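Local coordinates for virulence-associated protein I (Coxiella burnetii, PDB 3TRB) that probably binds DNA as the HigA-family antidote of an addiction module, through a helix-turn-helix domain, at residues L33-R43 / D57-F66. Numbering follows the deposited sequence.
Sequences LAKHLAIPTNR and DTALRLAKFF
Phe-65 reaches across to His-36 in an offset stack, the two planes at 29° and the ring centroids 4.8 Å apart. The overlap is partial: Phe-65 CE1 lies over one face of the imidazole near its rim, 3.4 Å from His-36 CG. With CG anti to the backbone N (chi1 177°), the phenyl ring extends on toward helix 30-37. On that helix Leu-33 adds its CD1, 3.8 Å from Phe-65 CE2, and Leu-37 comes in at roughly a right angle to the phenylalanine, pressing CD2 to within 3.5 Å of Phe-65 CB. The other branch of Leu-37, CD1, meets Leu-62 CD2 at 3.7 Å, and the two methyls of this leucine thus divide between Phe-65 and Leu-62.

One turn back, Arg-61, extended from CG to NE, reaches the C-terminal end of helix 30-37, where Ala-38, with positive phi, is the C-prime residue of a Schellman motif. Arg-61 NH1 gives Leu-37 O a weak, bent hydrogen bond (2.9 Å), while Ile-39 CG2 packs on the aliphatic part at CD. The guanidinium is held from its own helix too: Arg-61 NE donates to Asp-57 OD2 at 2.9 Å in a salt bridge, in the guanidinium plane and on the syn side of the carboxylate, though 30° out of the carboxylate plane. Arg-61 NH1 also pairs with Glu-96 of a second subunit. A water accepts from Arg-43 NH1, donates to Asp-57 OD2 and is hydrogen-bonded to Thr-58 OG1.

Helices 30-37 and 41-48 form the helix-turn-helix of this XRE-type fold, and the axes of segments 33-37 and 57-66 cross at 97°. Leu-18 of helix 14-24 packs on Leu-33, Leu-62 and Phe-66, Val-44 of helix 41-48 covers Leu-33 and Ile-39, and Trp-73 of helix 70-96 lies against Leu-62.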
loop_
_atom_site.group_PDB
_atom_site.type_symbol
_atom_site.label_atom_id
_atom_site.label_comp_id
_atom_site.label_asym_id
_atom_site.label_seq_id
_atom_site.Cartn_x
_atom_site.Cartn_y
_atom_site.Cartn_z
ATOM N N LEU A 33 8.367 32.229 -16.720
ATOM C CA LEU A 33 7.792 31.155 -15.919
ATOM C C LEU A 33 8.049 31.382 -14.434
ATOM O O LEU A 33 7.151 31.221 -13.608
ATOM C CB LEU A 33 8.359 29.798 -16.344
ATOM C CG LEU A 33 7.839 28.598 -15.551
ATOM C CD1 LEU A 33 6.321 28.507 -15.644
ATOM C CD2 LEU A 33 8.489 27.309 -16.028
ATOM N N ALA A 34 9.281 31.757 -14.103
ATOM C CA ALA A 34 9.668 31.998 -12.718
ATOM C C ALA A 34 8.775 33.051 -12.070
ATOM O O ALA A 34 8.358 32.900 -10.922
ATOM C CB ALA A 34 11.130 32.413 -12.640
ATOM N N LYS A 35 8.484 34.119 -12.808
ATOM C CA LYS A 35 7.586 35.159 -12.317
ATOM C C LYS A 35 6.170 34.621 -12.127
ATOM O O LYS A 35 5.519 34.907 -11.123
ATOM C CB LYS A 35 7.567 36.363 -13.263
ATOM C CG LYS A 35 8.743 37.311 -13.094
ATOM C CD LYS A 35 8.526 38.591 -13.887
ATOM C CE LYS A 35 9.603 39.623 -13.591
ATOM N NZ LYS A 35 9.350 40.908 -14.301
ATOM N N HIS A 36 5.701 33.846 -13.099
ATOM C CA HIS A 36 4.374 33.245 -13.027
ATOM C C HIS A 36 4.242 32.323 -11.818
ATOM O O HIS A 36 3.200 32.292 -11.161
ATOM C CB HIS A 36 4.061 32.467 -14.307
ATOM C CG HIS A 36 3.714 33.336 -15.478
ATOM N ND1 HIS A 36 2.686 34.250 -15.446
ATOM C CD2 HIS A 36 4.249 33.412 -16.720
ATOM C CE1 HIS A 36 2.608 34.864 -16.615
ATOM N NE2 HIS A 36 3.543 34.373 -17.405
ATOM N N LEU A 37 5.302 31.572 -11.530
ATOM C CA LEU A 37 5.279 30.600 -10.443
ATOM C C LEU A 37 5.705 31.216 -9.117
ATOM O O LEU A 37 5.516 30.619 -8.058
ATOM C CB LEU A 37 6.191 29.413 -10.769
ATOM C CG LEU A 37 5.869 28.634 -12.047
ATOM C CD1 LEU A 37 6.817 27.456 -12.207
ATOM C CD2 LEU A 37 4.427 28.164 -12.028
ATOM N N ALA A 38 6.279 32.414 -9.183
ATOM C CA ALA A 38 6.785 33.096 -7.995
ATOM C C ALA A 38 7.939 32.329 -7.353
ATOM O O ALA A 38 7.967 32.131 -6.139
ATOM C CB ALA A 38 5.666 33.331 -6.987
ATOM N N ILE A 39 8.887 31.899 -8.178
ATOM C CA ILE A 39 10.081 31.214 -7.697
ATOM C C ILE A 39 11.313 31.801 -8.376
ATOM O O ILE A 39 11.202 32.417 -9.437
ATOM C CB ILE A 39 10.019 29.696 -7.967
ATOM C CG1 ILE A 39 9.874 29.423 -9.466
ATOM C CG2 ILE A 39 8.876 29.058 -7.191
ATOM C CD1 ILE A 39 9.782 27.951 -9.813
ATOM N N PRO A 40 12.494 31.617 -7.767
ATOM C CA PRO A 40 13.726 32.152 -8.355
ATOM C C PRO A 40 13.929 31.630 -9.771
ATOM O O PRO A 40 13.638 30.463 -10.041
ATOM C CB PRO A 40 14.820 31.604 -7.433
ATOM C CG PRO A 40 14.132 31.361 -6.136
ATOM C CD PRO A 40 12.748 30.917 -6.497
ATOM N N THR A 41 14.412 32.488 -10.665
ATOM C CA THR A 41 14.697 32.075 -12.033
ATOM C C THR A 41 15.695 30.924 -12.017
ATOM O O THR A 41 15.630 30.019 -12.846
ATOM C CB THR A 41 15.269 33.234 -12.875
ATOM O OG1 THR A 41 14.350 34.333 -12.866
ATOM C CG2 THR A 41 15.499 32.786 -14.309
ATOM N N ASN A 42 16.617 30.968 -11.060
ATOM C CA ASN A 42 17.609 29.912 -10.889
ATOM C C ASN A 42 16.980 28.528 -10.754
ATOM O O ASN A 42 17.493 27.550 -11.296
ATOM C CB ASN A 42 18.491 30.202 -9.674
ATOM C CG ASN A 42 19.436 31.363 -9.905
ATOM O OD1 ASN A 42 20.055 31.474 -10.964
ATOM N ND2 ASN A 42 19.552 32.237 -8.914
ATOM N N ARG A 43 15.871 28.453 -10.025
ATOM C CA ARG A 43 15.184 27.184 -9.809
ATOM C C ARG A 43 14.602 26.638 -11.109
ATOM O O ARG A 43 14.712 25.447 -11.397
ATOM C CB ARG A 43 14.080 27.344 -8.763
ATOM C CG ARG A 43 13.418 26.040 -8.352
ATOM C CD ARG A 43 12.419 26.274 -7.233
ATOM N NE ARG A 43 13.038 26.948 -6.095
ATOM C CZ ARG A 43 12.364 27.495 -5.088
ATOM N NH1 ARG A 43 11.040 27.456 -5.071
ATOM N NH2 ARG A 43 13.018 28.087 -4.098
ATOM N N ASP A 57 6.451 21.218 -3.779
ATOM C CA ASP A 57 6.114 22.635 -3.844
ATOM C C ASP A 57 6.080 23.128 -5.287
ATOM O O ASP A 57 5.164 23.844 -5.689
ATOM C CB ASP A 57 7.106 23.463 -3.028
ATOM C CG ASP A 57 6.799 24.943 -3.072
ATOM O OD1 ASP A 57 6.010 25.413 -2.225
ATOM O OD2 ASP A 57 7.341 25.635 -3.957
ATOM N N THR A 58 7.085 22.740 -6.063
ATOM C CA THR A 58 7.155 23.132 -7.465
ATOM C C THR A 58 6.025 22.488 -8.258
ATOM O O THR A 58 5.437 23.116 -9.139
ATOM C CB THR A 58 8.502 22.749 -8.089
ATOM O OG1 THR A 58 9.560 23.405 -7.380
ATOM C CG2 THR A 58 8.547 23.164 -9.551
ATOM N N ALA A 59 5.722 21.234 -7.939
ATOM C CA ALA A 59 4.647 20.513 -8.607
ATOM C C ALA A 59 3.309 21.223 -8.419
ATOM O O ALA A 59 2.521 21.337 -9.358
ATOM C CB ALA A 59 4.569 19.082 -8.096
ATOM N N LEU A 60 3.059 21.699 -7.203
ATOM C CA LEU A 60 1.822 22.409 -6.895
ATOM C C LEU A 60 1.724 23.713 -7.675
ATOM O O LEU A 60 0.651 24.085 -8.149
ATOM C CB LEU A 60 1.724 22.692 -5.394
ATOM C CG LEU A 60 1.421 21.500 -4.482
ATOM C CD1 LEU A 60 1.547 21.900 -3.021
ATOM C CD2 LEU A 60 0.035 20.951 -4.773
ATOM N N ARG A 61 2.851 24.405 -7.808
ATOM C CA ARG A 61 2.888 25.665 -8.541
ATOM C C ARG A 61 2.683 25.436 -10.037
ATOM O O ARG A 61 1.911 26.147 -10.681
ATOM C CB ARG A 61 4.202 26.402 -8.277
ATOM C CG ARG A 61 4.422 26.732 -6.808
ATOM C CD ARG A 61 5.739 27.449 -6.574
ATOM N NE ARG A 61 5.901 27.812 -5.169
ATOM C CZ ARG A 61 5.428 28.930 -4.629
ATOM N NH1 ARG A 61 4.762 29.798 -5.377
ATOM N NH2 ARG A 61 5.620 29.179 -3.340
ATOM N N LEU A 62 3.374 24.437 -10.579
ATOM C CA LEU A 62 3.216 24.063 -11.980
ATOM C C LEU A 62 1.781 23.641 -12.273
ATOM O O LEU A 62 1.220 23.996 -13.310
ATOM C CB LEU A 62 4.178 22.933 -12.348
ATOM C CG LEU A 62 5.660 23.295 -12.450
ATOM C CD1 LEU A 62 6.511 22.038 -12.555
ATOM C CD2 LEU A 62 5.909 24.220 -13.635
ATOM N N ALA A 63 1.190 22.884 -11.355
ATOM C CA ALA A 63 -0.183 22.419 -11.512
ATOM C C ALA A 63 -1.158 23.589 -11.612
ATOM O O ALA A 63 -2.051 23.594 -12.458
ATOM C CB ALA A 63 -0.566 21.506 -10.357
ATOM N N LYS A 64 -0.974 24.580 -10.744
ATOM C CA LYS A 64 -1.837 25.756 -10.717
ATOM C C LYS A 64 -1.665 26.598 -11.978
ATOM O O LYS A 64 -2.635 27.125 -12.519
ATOM C CB LYS A 64 -1.540 26.605 -9.477
ATOM C CG LYS A 64 -2.342 27.898 -9.384
ATOM C CD LYS A 64 -3.797 27.634 -9.035
ATOM C CE LYS A 64 -4.576 28.935 -8.883
ATOM N NZ LYS A 64 -4.044 29.779 -7.777
ATOM N N PHE A 65 -0.427 26.718 -12.446
ATOM C CA PHE A 65 -0.138 27.533 -13.620
ATOM C C PHE A 65 -0.592 26.873 -14.919
ATOM O O PHE A 65 -1.257 27.503 -15.741
ATOM C CB PHE A 65 1.354 27.861 -13.696
ATOM C CG PHE A 65 1.744 28.641 -14.921
ATOM C CD1 PHE A 65 1.401 29.976 -15.047
ATOM C CD2 PHE A 65 2.466 28.042 -15.942
ATOM C CE1 PHE A 65 1.762 30.698 -16.169
ATOM C CE2 PHE A 65 2.830 28.759 -17.066
ATOM C CZ PHE A 65 2.478 30.089 -17.179
ATOM N N PHE A 66 -0.227 25.607 -15.102
ATOM C CA PHE A 66 -0.535 24.889 -16.337
ATOM C C PHE A 66 -1.925 24.254 -16.328
ATOM O O PHE A 66 -2.400 23.771 -17.355
ATOM C CB PHE A 66 0.530 23.825 -16.635
ATOM C CG PHE A 66 1.842 24.395 -17.094
ATOM C CD1 PHE A 66 1.969 24.941 -18.358
ATOM C CD2 PHE A 66 2.949 24.382 -16.262
ATOM C CE1 PHE A 66 3.172 25.469 -18.785
ATOM C CE2 PHE A 66 4.156 24.909 -16.684
ATOM C CZ PHE A 66 4.267 25.452 -17.947
HETATM O O HOH W 1 9.301 25.570 -5.895
#